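Local coordinates for response regulator receiver protein (Dyadobacter fermentans, PDB 4XLT) that probably acts as a receiver in two-component signalling, taking up a phosphoryl group to switch a downstream response, at residues R87-S93 / I109-K115; M4-D10 / D54-D60; A41-R46 / F71-M77. One frame throughout, in Å; residues are numbered along the deposited sequence.

All three contacts lie in one receiver domain of the CheY type. Contacts 1 and 2 belong to its parallel sheet, and their centres are about 10 Å apart. Strands 54-60 and 86-92 are neighbours, so the two strand pairs run on into each other. Contact 3 packs helix 38-46 against helix 68-75 on one side of that sheet. Its centre is about 12 Å from that of contact 2 and about 16 Å from that of contact 1. Along the chain the segments of contacts 2 and 3 alternate, and contact 1 follows both. Lys-115 of contact 1 forms salt bridges with Asp-10 and Asp-60 of contact 2, joining them at the predicted phosphorylation site.

Contact 1 (R87-S93 / I109-K115); sequences RLFMISS and IIQLLPK
Ile-110 and Leu-113 both pack on Phe-89. Ile-110 CG2 comes to 3.6 Å from Phe-89 CE2. Leu-113 CD1 lies 3.9 Å from Phe-89 CB. Both methyls approach the ring obliquely, while Gln-111 O sits at its edge, near its plane. The ring is placed there by chi1 (-63°), which sets CG beside the backbone N and opposite the carbonyl carbon. The other branch of Ile-110 reaches mainly Arg-87: Ile-110 CD1 lies 3.6 Å from Arg-87 CD and touches Arg-87 CB as well. The guanidinium group of Arg-87 goes on to bond Trp-129 O and Ala-84 O.

Met-90, a selenomethionine, projects from the other face of the sheet. Met-90 CG rests 3.6 Å from Leu-112 CD1. Bends at chi2 and chi3 then turn the terminal CE of Met-90 back to Ile-109 CD1, also at 3.6 Å. That same Ile-109 methyl touches Leu-88 CD2, and Thr-72 of helix 68-75 lies against it.

The two segments are neighbouring parallel strands, the ends of a beta-alpha-beta unit whose crossover contains helix 97-105. They are the last two strands of the receiver fold. Their backbones are joined by alternating bonds, among them Leu-113 N to Met-90 O (2.6 Å). Helix 119-129 covers Phe-89 and Leu-113 with Leu-125 and Leu-122.

Past Pro-114, Lys-115 N still bonds Ser-92 O, but from 46° out of the carbonyl plane. The extended Lys-115 side chain crosses the end of strand 86-92, where its CE passes 3.9 Å from Ile-91 CD1. Beyond this apolar stretch NZ forms salt bridges with Asp-10, Asp-15 and Asp-60.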
loop_
_atom_site.group_PDB
_atom_site.type_symbol
_atom_site.label_atom_id
_atom_site.label_comp_id
_atom_site.label_asym_id
_atom_site.label_seq_id
_atom_site.Cartn_x
_atom_site.Cartn_y
_atom_site.Cartn_z
ATOM N N ARG A 87 -9.313 -7.733 -0.610
ATOM C CA ARG A 87 -9.616 -7.671 0.815
ATOM C C ARG A 87 -9.535 -9.078 1.395
ATOM O O ARG A 87 -10.315 -9.955 1.026
ATOM C CB ARG A 87 -10.997 -7.070 1.058
ATOM C CG ARG A 87 -11.197 -5.702 0.433
ATOM C CD ARG A 87 -10.270 -4.653 1.023
ATOM N NE ARG A 87 -10.508 -3.345 0.422
ATOM C CZ ARG A 87 -9.799 -2.842 -0.583
ATOM N NH1 ARG A 87 -8.785 -3.532 -1.094
ATOM N NH2 ARG A 87 -10.095 -1.646 -1.071
ATOM N N LEU A 88 -8.584 -9.288 2.300
ATOM C CA LEU A 88 -8.295 -10.617 2.831
ATOM C C LEU A 88 -8.902 -10.821 4.222
ATOM O O LEU A 88 -8.706 -10.006 5.124
ATOM C CB LEU A 88 -6.779 -10.836 2.867
ATOM C CG LEU A 88 -6.207 -12.049 3.604
ATOM C CD1 LEU A 88 -6.739 -13.339 3.030
ATOM C CD2 LEU A 88 -4.688 -12.033 3.545
ATOM N N PHE A 89 -9.646 -11.911 4.385
ATOM C CA PHE A 89 -10.282 -12.221 5.663
ATOM C C PHE A 89 -9.869 -13.595 6.171
ATOM O O PHE A 89 -9.707 -14.537 5.395
ATOM C CB PHE A 89 -11.807 -12.151 5.540
ATOM C CG PHE A 89 -12.320 -10.788 5.192
ATOM C CD1 PHE A 89 -12.397 -10.377 3.871
ATOM C CD2 PHE A 89 -12.714 -9.907 6.186
ATOM C CE1 PHE A 89 -12.860 -9.113 3.551
ATOM C CE2 PHE A 89 -13.177 -8.645 5.870
ATOM C CZ PHE A 89 -13.250 -8.249 4.552
HETATM N N MSE A 90 -9.698 -13.698 7.482
HETATM C CA MSE A 90 -9.369 -14.963 8.121
HETATM C C MSE A 90 -10.653 -15.640 8.600
HETATM O O MSE A 90 -11.527 -14.989 9.170
HETATM C CB MSE A 90 -8.402 -14.731 9.288
HETATM C CG MSE A 90 -7.819 -15.995 9.905
HETATM SE SE MSE A 90 -6.366 -16.772 8.859
HETATM C CE MSE A 90 -4.947 -15.524 9.327
ATOM N N ILE A 91 -10.782 -16.938 8.354
ATOM C CA ILE A 91 -11.953 -17.673 8.822
ATOM C C ILE A 91 -11.542 -18.880 9.655
ATOM O O ILE A 91 -10.521 -19.515 9.385
ATOM C CB ILE A 91 -12.851 -18.142 7.655
ATOM C CG1 ILE A 91 -12.054 -19.008 6.675
ATOM C CG2 ILE A 91 -13.477 -16.947 6.944
ATOM C CD1 ILE A 91 -12.889 -19.605 5.562
ATOM N N SER A 92 -12.337 -19.189 10.674
ATOM C CA SER A 92 -12.028 -20.302 11.564
ATOM C C SER A 92 -13.240 -20.743 12.379
ATOM O O SER A 92 -14.133 -19.943 12.666
ATOM C CB SER A 92 -10.884 -19.927 12.507
ATOM O OG SER A 92 -10.527 -21.020 13.333
ATOM N N SER A 93 -13.259 -22.021 12.747
ATOM C CA SER A 93 -14.314 -22.566 13.594
ATOM C C SER A 93 -14.032 -22.268 15.063
ATOM O O SER A 93 -14.949 -22.002 15.840
ATOM C CB SER A 93 -14.453 -24.073 13.378
ATOM O OG SER A 93 -14.818 -24.364 12.041
ATOM N N ILE A 109 -4.587 -9.078 7.208
ATOM C CA ILE A 109 -5.832 -9.652 7.704
ATOM C C ILE A 109 -6.764 -8.556 8.205
ATOM O O ILE A 109 -6.536 -7.962 9.259
ATOM C CB ILE A 109 -5.594 -10.661 8.838
ATOM C CG1 ILE A 109 -4.659 -11.781 8.372
ATOM C CG2 ILE A 109 -6.925 -11.227 9.318
ATOM C CD1 ILE A 109 -5.209 -12.584 7.215
ATOM N N ILE A 110 -7.814 -8.291 7.439
ATOM C CA ILE A 110 -8.768 -7.253 7.790
ATOM C C ILE A 110 -9.545 -7.614 9.048
ATOM O O ILE A 110 -9.633 -6.820 9.986
ATOM C CB ILE A 110 -9.752 -6.995 6.645
ATOM C CG1 ILE A 110 -9.016 -6.346 5.474
ATOM C CG2 ILE A 110 -10.909 -6.118 7.116
ATOM C CD1 ILE A 110 -9.910 -5.962 4.333
ATOM N N GLN A 111 -10.102 -8.818 9.066
ATOM C CA GLN A 111 -10.921 -9.252 10.184
ATOM C C GLN A 111 -11.019 -10.769 10.238
ATOM O O GLN A 111 -11.028 -11.441 9.206
ATOM C CB GLN A 111 -12.316 -8.632 10.088
ATOM C CG GLN A 111 -13.206 -8.913 11.283
ATOM C CD GLN A 111 -14.509 -8.147 11.228
ATOM O OE1 GLN A 111 -14.578 -7.056 10.662
ATOM N NE2 GLN A 111 -15.553 -8.719 11.814
ATOM N N LEU A 112 -11.082 -11.303 11.452
ATOM C CA LEU A 112 -11.277 -12.728 11.652
ATOM C C LEU A 112 -12.767 -13.052 11.710
ATOM O O LEU A 112 -13.486 -12.549 12.570
ATOM C CB LEU A 112 -10.572 -13.183 12.929
ATOM C CG LEU A 112 -10.829 -14.611 13.406
ATOM C CD1 LEU A 112 -10.533 -15.617 12.305
ATOM C CD2 LEU A 112 -9.990 -14.897 14.640
ATOM N N LEU A 113 -13.225 -13.887 10.782
ATOM C CA LEU A 113 -14.629 -14.282 10.725
ATOM C C LEU A 113 -14.821 -15.706 11.238
ATOM O O LEU A 113 -13.981 -16.573 11.004
ATOM C CB LEU A 113 -15.154 -14.158 9.296
ATOM C CG LEU A 113 -14.885 -12.796 8.659
ATOM C CD1 LEU A 113 -15.295 -12.776 7.193
ATOM C CD2 LEU A 113 -15.598 -11.702 9.441
ATOM N N PRO A 114 -15.930 -15.952 11.948
ATOM C CA PRO A 114 -16.198 -17.287 12.490
ATOM C C PRO A 114 -16.783 -18.246 11.453
ATOM O O PRO A 114 -17.394 -17.805 10.477
ATOM C CB PRO A 114 -17.210 -17.009 13.603
ATOM C CG PRO A 114 -17.952 -15.808 13.121
ATOM C CD PRO A 114 -16.956 -14.973 12.354
ATOM N N LYS A 115 -16.581 -19.544 11.666
ATOM C CA LYS A 115 -17.230 -20.577 10.862
ATOM C C LYS A 115 -18.466 -21.105 11.584
ATOM O O LYS A 115 -18.436 -21.309 12.797
ATOM C CB LYS A 115 -16.272 -21.731 10.567
ATOM C CG LYS A 115 -15.270 -21.468 9.458
ATOM C CD LYS A 115 -14.502 -22.742 9.144
ATOM C CE LYS A 115 -13.568 -22.572 7.961
ATOM N NZ LYS A 115 -12.908 -23.864 7.624
#

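Contact 2 (M4-D10 / D54-D60); sequences MDFIIVD and DTVILLD
A water is shared by Asp-5 and Thr-55, to both of which it donates. It lies 2.7 Å from Asp-5 OD2 and 2.6 Å from Thr-55 OG1. Ser-31 holds the other oxygen of Asp-5, OD1, and Thr-55 OG1 also bonds Pro-53 O. Six backbone bonds run along the two parallel strands, all fairly straight.

On the opposite face of the sheet Phe-6 and Val-56 lie side by side and point the same way. Val-56 CB stands over the ring, 3.8 Å from its centroid and 15° off the normal, a CH-pi contact. Leu-58 CD1 is at the ring edge. The SE of selenomethionine Met-4 reaches Val-56 CG2 at 4.0 Å. Leu-122 and Leu-126 of helix 119-129 also pack on Phe-6.

Further along the face that carries Asp-5 and Thr-55, the side chains become apolar: Ile-7 CD1 touches Thr-55 CG2 at 3.7 Å. Leu-59 CD1 lies against Val-9 CB, brought there by CG set anti to the backbone N (chi1 175°).

At the C-terminal ends the carboxylates of Asp-10 and Asp-60 are stacked, with planes 13° apart. Asp-10 OD2 and Asp-60 OD1 are 3.9 Å apart, and Lys-115 NZ makes a salt bridge to each. Such acidic residues at the strand ends are characteristic of the receiver-domain phosphorylation site, where Asp-60 is the predicted phosphoacceptor.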
loop_
_atom_site.group_PDB
_atom_site.type_symbol
_atom_site.label_atom_id
_atom_site.label_comp_id
_atom_site.label_asym_id
_atom_site.label_seq_id
_atom_site.Cartn_x
_atom_site.Cartn_y
_atom_site.Cartn_z
HETATM N N MSE A 4 -17.725 -8.687 -7.651
HETATM C CA MSE A 4 -16.574 -9.182 -6.903
HETATM C C MSE A 4 -16.216 -10.619 -7.244
HETATM O O MSE A 4 -17.084 -11.436 -7.548
HETATM C CB MSE A 4 -16.827 -9.087 -5.398
HETATM C CG MSE A 4 -17.203 -7.709 -4.904
HETATM SE SE MSE A 4 -17.277 -7.658 -2.960
HETATM C CE MSE A 4 -18.271 -5.996 -2.744
ATOM N N ASP A 5 -14.925 -10.921 -7.182
ATOM C CA ASP A 5 -14.462 -12.297 -7.247
ATOM C C ASP A 5 -14.208 -12.799 -5.833
ATOM O O ASP A 5 -13.841 -12.025 -4.948
ATOM C CB ASP A 5 -13.191 -12.419 -8.089
ATOM C CG ASP A 5 -13.423 -12.098 -9.553
ATOM O OD1 ASP A 5 -14.597 -12.077 -9.982
ATOM O OD2 ASP A 5 -12.428 -11.876 -10.275
ATOM N N PHE A 6 -14.412 -14.093 -5.619
ATOM C CA PHE A 6 -14.138 -14.690 -4.322
ATOM C C PHE A 6 -13.134 -15.824 -4.437
ATOM O O PHE A 6 -13.255 -16.702 -5.290
ATOM C CB PHE A 6 -15.427 -15.191 -3.675
ATOM C CG PHE A 6 -16.139 -14.151 -2.857
ATOM C CD1 PHE A 6 -16.818 -13.115 -3.474
ATOM C CD2 PHE A 6 -16.131 -14.212 -1.472
ATOM C CE1 PHE A 6 -17.482 -12.157 -2.726
ATOM C CE2 PHE A 6 -16.789 -13.258 -0.717
ATOM C CZ PHE A 6 -17.466 -12.228 -1.345
ATOM N N ILE A 7 -12.132 -15.785 -3.568
ATOM C CA ILE A 7 -11.132 -16.834 -3.501
ATOM C C ILE A 7 -11.155 -17.463 -2.118
ATOM O O ILE A 7 -10.940 -16.783 -1.116
ATOM C CB ILE A 7 -9.727 -16.289 -3.805
ATOM C CG1 ILE A 7 -9.683 -15.708 -5.221
ATOM C CG2 ILE A 7 -8.679 -17.381 -3.629
ATOM C CD1 ILE A 7 -8.375 -15.041 -5.571
ATOM N N ILE A 8 -11.435 -18.759 -2.061
ATOM C CA ILE A 8 -11.446 -19.468 -0.791
ATOM C C ILE A 8 -10.217 -20.360 -0.688
ATOM O O ILE A 8 -9.896 -21.100 -1.619
ATOM C CB ILE A 8 -12.720 -20.318 -0.617
ATOM C CG1 ILE A 8 -13.959 -19.499 -0.980
ATOM C CG2 ILE A 8 -12.825 -20.835 0.809
ATOM C CD1 ILE A 8 -15.250 -20.301 -0.967
ATOM N N VAL A 9 -9.523 -20.267 0.443
ATOM C CA VAL A 9 -8.336 -21.073 0.704
ATOM C C VAL A 9 -8.540 -21.873 1.983
ATOM O O VAL A 9 -8.503 -21.316 3.081
ATOM C CB VAL A 9 -7.067 -20.204 0.835
ATOM C CG1 VAL A 9 -5.830 -21.084 0.930
ATOM C CG2 VAL A 9 -6.953 -19.243 -0.338
ATOM N N ASP A 10 -8.762 -23.175 1.840
ATOM C CA ASP A 10 -9.065 -24.035 2.982
ATOM C C ASP A 10 -8.551 -25.455 2.741
ATOM O O ASP A 10 -8.776 -26.033 1.678
ATOM C CB ASP A 10 -10.576 -24.046 3.249
ATOM C CG ASP A 10 -10.933 -24.531 4.651
ATOM O OD1 ASP A 10 -10.241 -25.423 5.190
ATOM O OD2 ASP A 10 -11.920 -24.015 5.215
ATOM N N ASP A 54 -12.452 -6.462 -8.050
ATOM C CA ASP A 54 -12.521 -6.459 -6.595
ATOM C C ASP A 54 -12.573 -7.895 -6.102
ATOM O O ASP A 54 -13.502 -8.633 -6.419
ATOM C CB ASP A 54 -13.741 -5.680 -6.107
ATOM C CG ASP A 54 -13.616 -4.191 -6.346
ATOM O OD1 ASP A 54 -12.709 -3.781 -7.100
ATOM O OD2 ASP A 54 -14.428 -3.430 -5.781
ATOM N N THR A 55 -11.563 -8.295 -5.339
ATOM C CA THR A 55 -11.426 -9.690 -4.951
ATOM C C THR A 55 -11.433 -9.873 -3.439
ATOM O O THR A 55 -10.699 -9.203 -2.715
ATOM C CB THR A 55 -10.130 -10.295 -5.529
ATOM O OG1 THR A 55 -10.175 -10.241 -6.963
ATOM C CG2 THR A 55 -9.962 -11.739 -5.082
ATOM N N VAL A 56 -12.280 -10.783 -2.972
ATOM C CA VAL A 56 -12.310 -11.159 -1.569
ATOM C C VAL A 56 -11.633 -12.517 -1.384
ATOM O O VAL A 56 -11.940 -13.471 -2.096
ATOM C CB VAL A 56 -13.756 -11.217 -1.031
ATOM C CG1 VAL A 56 -13.768 -11.642 0.430
ATOM C CG2 VAL A 56 -14.439 -9.872 -1.201
ATOM N N ILE A 57 -10.708 -12.598 -0.435
ATOM C CA ILE A 57 -10.047 -13.860 -0.130
ATOM C C ILE A 57 -10.420 -14.353 1.264
ATOM O O ILE A 57 -10.196 -13.663 2.258
ATOM C CB ILE A 57 -8.517 -13.741 -0.227
ATOM C CG1 ILE A 57 -8.103 -13.317 -1.639
ATOM C CG2 ILE A 57 -7.861 -15.062 0.151
ATOM C CD1 ILE A 57 -6.601 -13.283 -1.864
ATOM N N LEU A 58 -10.993 -15.551 1.325
ATOM C CA LEU A 58 -11.331 -16.179 2.595
ATOM C C LEU A 58 -10.291 -17.239 2.931
ATOM O O LEU A 58 -10.202 -18.274 2.272
ATOM C CB LEU A 58 -12.729 -16.792 2.544
ATOM C CG LEU A 58 -13.853 -15.857 2.095
ATOM C CD1 LEU A 58 -15.196 -16.565 2.184
ATOM C CD2 LEU A 58 -13.860 -14.572 2.911
ATOM N N LEU A 59 -9.500 -16.965 3.960
ATOM C CA LEU A 59 -8.378 -17.819 4.314
ATOM C C LEU A 59 -8.625 -18.536 5.636
ATOM O O LEU A 59 -8.930 -17.903 6.647
ATOM C CB LEU A 59 -7.099 -16.988 4.389
ATOM C CG LEU A 59 -5.836 -17.706 4.855
ATOM C CD1 LEU A 59 -5.385 -18.715 3.816
ATOM C CD2 LEU A 59 -4.741 -16.697 5.153
ATOM N N ASP A 60 -8.502 -19.859 5.630
ATOM C CA ASP A 60 -8.707 -20.626 6.852
ATOM C C ASP A 60 -7.519 -20.472 7.794
ATOM O O ASP A 60 -6.368 -20.427 7.361
ATOM C CB ASP A 60 -8.941 -22.104 6.540
ATOM C CG ASP A 60 -9.048 -22.950 7.794
ATOM O OD1 ASP A 60 -10.082 -22.866 8.491
ATOM O OD2 ASP A 60 -8.091 -23.697 8.087
HETATM O O HOH W 1 -10.109 -12.099 -8.838
#

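Contact 3 (A41-R46 / F71-M77); sequences AIDHLR and FTEHYGM
Ile-42 lies over one face of the Phe-71 ring. Its CD1 is 4.0 Å from the ring centroid and 27° off the normal, a CH-pi contact. Ala-41 CB comes in at the ring edge, 3.8 Å from Phe-71 CE1. Leu-45 CD1 approaches the same ring obliquely and also touches the edge of Tyr-75, at 4.0 Å from Tyr-75 CD1. Ile-42 CD1 is further met by His-74 CB at 3.8 Å.

The Phe-71 ring reaches across because its CG is anti to the backbone N (chi1 177°). With an alanine here, Ile-42 CD1 would probably lose the face it rests on, and a gap would be likely to open beside Ala-41 and Leu-45. Helix bonds set the spacing of these side chains, such as Tyr-75 N to Phe-71 O (2.8 Å).

Further out, the extended Arg-46 chain carries its guanidinium past Ile-42 CG2, which covers one of its faces. NH2 comes close to CE of selenomethionine Met-77. NH1 forms a salt bridge with Glu-104 of the third subunit.

The two helix segments run 14° from parallel, with axes 10.7 Å apart. Both rest on the same side of the central sheet. Ala-41 packs on Val-9 of strand 4-9, Phe-71 on Leu-59 and Leu-45 on Ile-57 of strand 54-60, and Tyr-75 on Leu-88 of strand 86-92.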
loop_
_atom_site.group_PDB
_atom_site.type_symbol
_atom_site.label_atom_id
_atom_site.label_comp_id
_atom_site.label_asym_id
_atom_site.label_seq_id
_atom_site.Cartn_x
_atom_site.Cartn_y
_atom_site.Cartn_z
ATOM N N ALA A 41 -2.853 -21.314 -4.126
ATOM C CA ALA A 41 -3.473 -20.004 -3.975
ATOM C C ALA A 41 -2.470 -18.891 -4.282
ATOM O O ALA A 41 -2.774 -17.947 -5.013
ATOM C CB ALA A 41 -4.034 -19.845 -2.572
ATOM N N ILE A 42 -1.273 -19.011 -3.719
ATOM C CA ILE A 42 -0.224 -18.023 -3.944
ATOM C C ILE A 42 0.197 -18.001 -5.413
ATOM O O ILE A 42 0.375 -16.930 -5.997
ATOM C CB ILE A 42 1.006 -18.292 -3.051
ATOM C CG1 ILE A 42 0.682 -17.965 -1.592
ATOM C CG2 ILE A 42 2.189 -17.452 -3.492
ATOM C CD1 ILE A 42 0.302 -16.512 -1.362
ATOM N N ASP A 43 0.341 -19.188 -6.003
ATOM C CA ASP A 43 0.693 -19.316 -7.416
ATOM C C ASP A 43 -0.290 -18.573 -8.315
ATOM O O ASP A 43 0.117 -17.864 -9.232
ATOM C CB ASP A 43 0.753 -20.790 -7.830
ATOM C CG ASP A 43 1.952 -21.513 -7.250
ATOM O OD1 ASP A 43 2.896 -20.833 -6.798
ATOM O OD2 ASP A 43 1.950 -22.763 -7.255
ATOM N N HIS A 44 -1.582 -18.742 -8.049
ATOM C CA HIS A 44 -2.608 -18.052 -8.822
ATOM C C HIS A 44 -2.509 -16.535 -8.668
ATOM O O HIS A 44 -2.660 -15.792 -9.640
ATOM C CB HIS A 44 -4.000 -18.523 -8.411
ATOM C CG HIS A 44 -5.106 -17.675 -8.959
ATOM N ND1 HIS A 44 -5.800 -16.768 -8.188
ATOM C CD2 HIS A 44 -5.624 -17.583 -10.207
ATOM C CE1 HIS A 44 -6.704 -16.159 -8.934
ATOM N NE2 HIS A 44 -6.618 -16.636 -10.164
ATOM N N LEU A 45 -2.251 -16.079 -7.448
ATOM C CA LEU A 45 -2.153 -14.648 -7.178
ATOM C C LEU A 45 -0.933 -14.022 -7.855
ATOM O O LEU A 45 -0.977 -12.875 -8.288
ATOM C CB LEU A 45 -2.110 -14.391 -5.670
ATOM C CG LEU A 45 -3.412 -14.672 -4.915
ATOM C CD1 LEU A 45 -3.228 -14.482 -3.418
ATOM C CD2 LEU A 45 -4.526 -13.779 -5.435
ATOM N N ARG A 46 0.151 -14.783 -7.958
ATOM C CA ARG A 46 1.379 -14.274 -8.562
ATOM C C ARG A 46 1.236 -14.055 -10.065
ATOM O O ARG A 46 2.066 -13.384 -10.680
ATOM C CB ARG A 46 2.545 -15.223 -8.283
ATOM C CG ARG A 46 3.129 -15.084 -6.889
ATOM C CD ARG A 46 4.122 -16.192 -6.583
ATOM N NE ARG A 46 4.700 -16.047 -5.249
ATOM C CZ ARG A 46 5.416 -16.985 -4.637
ATOM N NH1 ARG A 46 5.644 -18.147 -5.234
ATOM N NH2 ARG A 46 5.900 -16.761 -3.422
ATOM N N PHE A 71 0.846 -17.967 5.134
ATOM C CA PHE A 71 0.259 -17.538 3.872
ATOM C C PHE A 71 0.399 -16.031 3.701
ATOM O O PHE A 71 0.694 -15.549 2.609
ATOM C CB PHE A 71 -1.217 -17.938 3.795
ATOM C CG PHE A 71 -1.910 -17.473 2.542
ATOM C CD1 PHE A 71 -1.956 -18.283 1.423
ATOM C CD2 PHE A 71 -2.516 -16.224 2.484
ATOM C CE1 PHE A 71 -2.591 -17.862 0.268
ATOM C CE2 PHE A 71 -3.150 -15.795 1.331
ATOM C CZ PHE A 71 -3.188 -16.617 0.222
ATOM N N THR A 72 0.176 -15.292 4.783
ATOM C CA THR A 72 0.236 -13.836 4.739
ATOM C C THR A 72 1.646 -13.342 4.447
ATOM O O THR A 72 1.825 -12.276 3.861
ATOM C CB THR A 72 -0.251 -13.205 6.055
ATOM O OG1 THR A 72 0.439 -13.805 7.160
ATOM C CG2 THR A 72 -1.748 -13.412 6.213
ATOM N N GLU A 73 2.643 -14.120 4.855
ATOM C CA GLU A 73 4.031 -13.758 4.600
ATOM C C GLU A 73 4.321 -13.793 3.104
ATOM O O GLU A 73 4.960 -12.888 2.567
ATOM C CB GLU A 73 4.984 -14.689 5.350
ATOM C CG GLU A 73 4.795 -14.672 6.854
ATOM C CD GLU A 73 5.973 -15.275 7.589
ATOM O OE1 GLU A 73 7.105 -15.175 7.070
ATOM O OE2 GLU A 73 5.767 -15.849 8.679
ATOM N N HIS A 74 3.844 -14.839 2.439
ATOM C CA HIS A 74 3.961 -14.933 0.990
ATOM C C HIS A 74 3.038 -13.936 0.305
ATOM O O HIS A 74 3.358 -13.417 -0.762
ATOM C CB HIS A 74 3.653 -16.351 0.516
ATOM C CG HIS A 74 4.764 -17.319 0.772
ATOM N ND1 HIS A 74 5.879 -17.399 -0.033
ATOM C CD2 HIS A 74 4.936 -18.242 1.747
ATOM C CE1 HIS A 74 6.689 -18.332 0.432
ATOM N NE2 HIS A 74 6.141 -18.859 1.511
ATOM N N TYR A 75 1.896 -13.669 0.932
ATOM C CA TYR A 75 0.935 -12.708 0.409
ATOM C C TYR A 75 1.508 -11.290 0.427
ATOM O O TYR A 75 1.281 -10.507 -0.497
ATOM C CB TYR A 75 -0.367 -12.765 1.211
ATOM C CG TYR A 75 -1.412 -11.776 0.745
ATOM C CD1 TYR A 75 -2.276 -12.087 -0.297
ATOM C CD2 TYR A 75 -1.533 -10.531 1.347
ATOM C CE1 TYR A 75 -3.227 -11.186 -0.728
ATOM C CE2 TYR A 75 -2.480 -9.624 0.924
ATOM C CZ TYR A 75 -3.324 -9.955 -0.115
ATOM O OH TYR A 75 -4.270 -9.050 -0.542
ATOM N N GLY A 76 2.256 -10.969 1.479
ATOM C CA GLY A 76 2.868 -9.660 1.615
ATOM C C GLY A 76 3.945 -9.410 0.576
ATOM O O GLY A 76 4.388 -8.276 0.391
HETATM N N MSE A 77 4.363 -10.474 -0.104
HETATM C CA MSE A 77 5.386 -10.385 -1.144
HETATM C C MSE A 77 4.794 -9.992 -2.501
HETATM O O MSE A 77 5.515 -9.552 -3.395
HETATM C CB MSE A 77 6.139 -11.714 -1.262
HETATM C CG MSE A 77 7.165 -11.947 -0.161
HETATM SE SE MSE A 77 7.859 -13.776 -0.108
HETATM C CE MSE A 77 7.563 -14.275 -1.971
#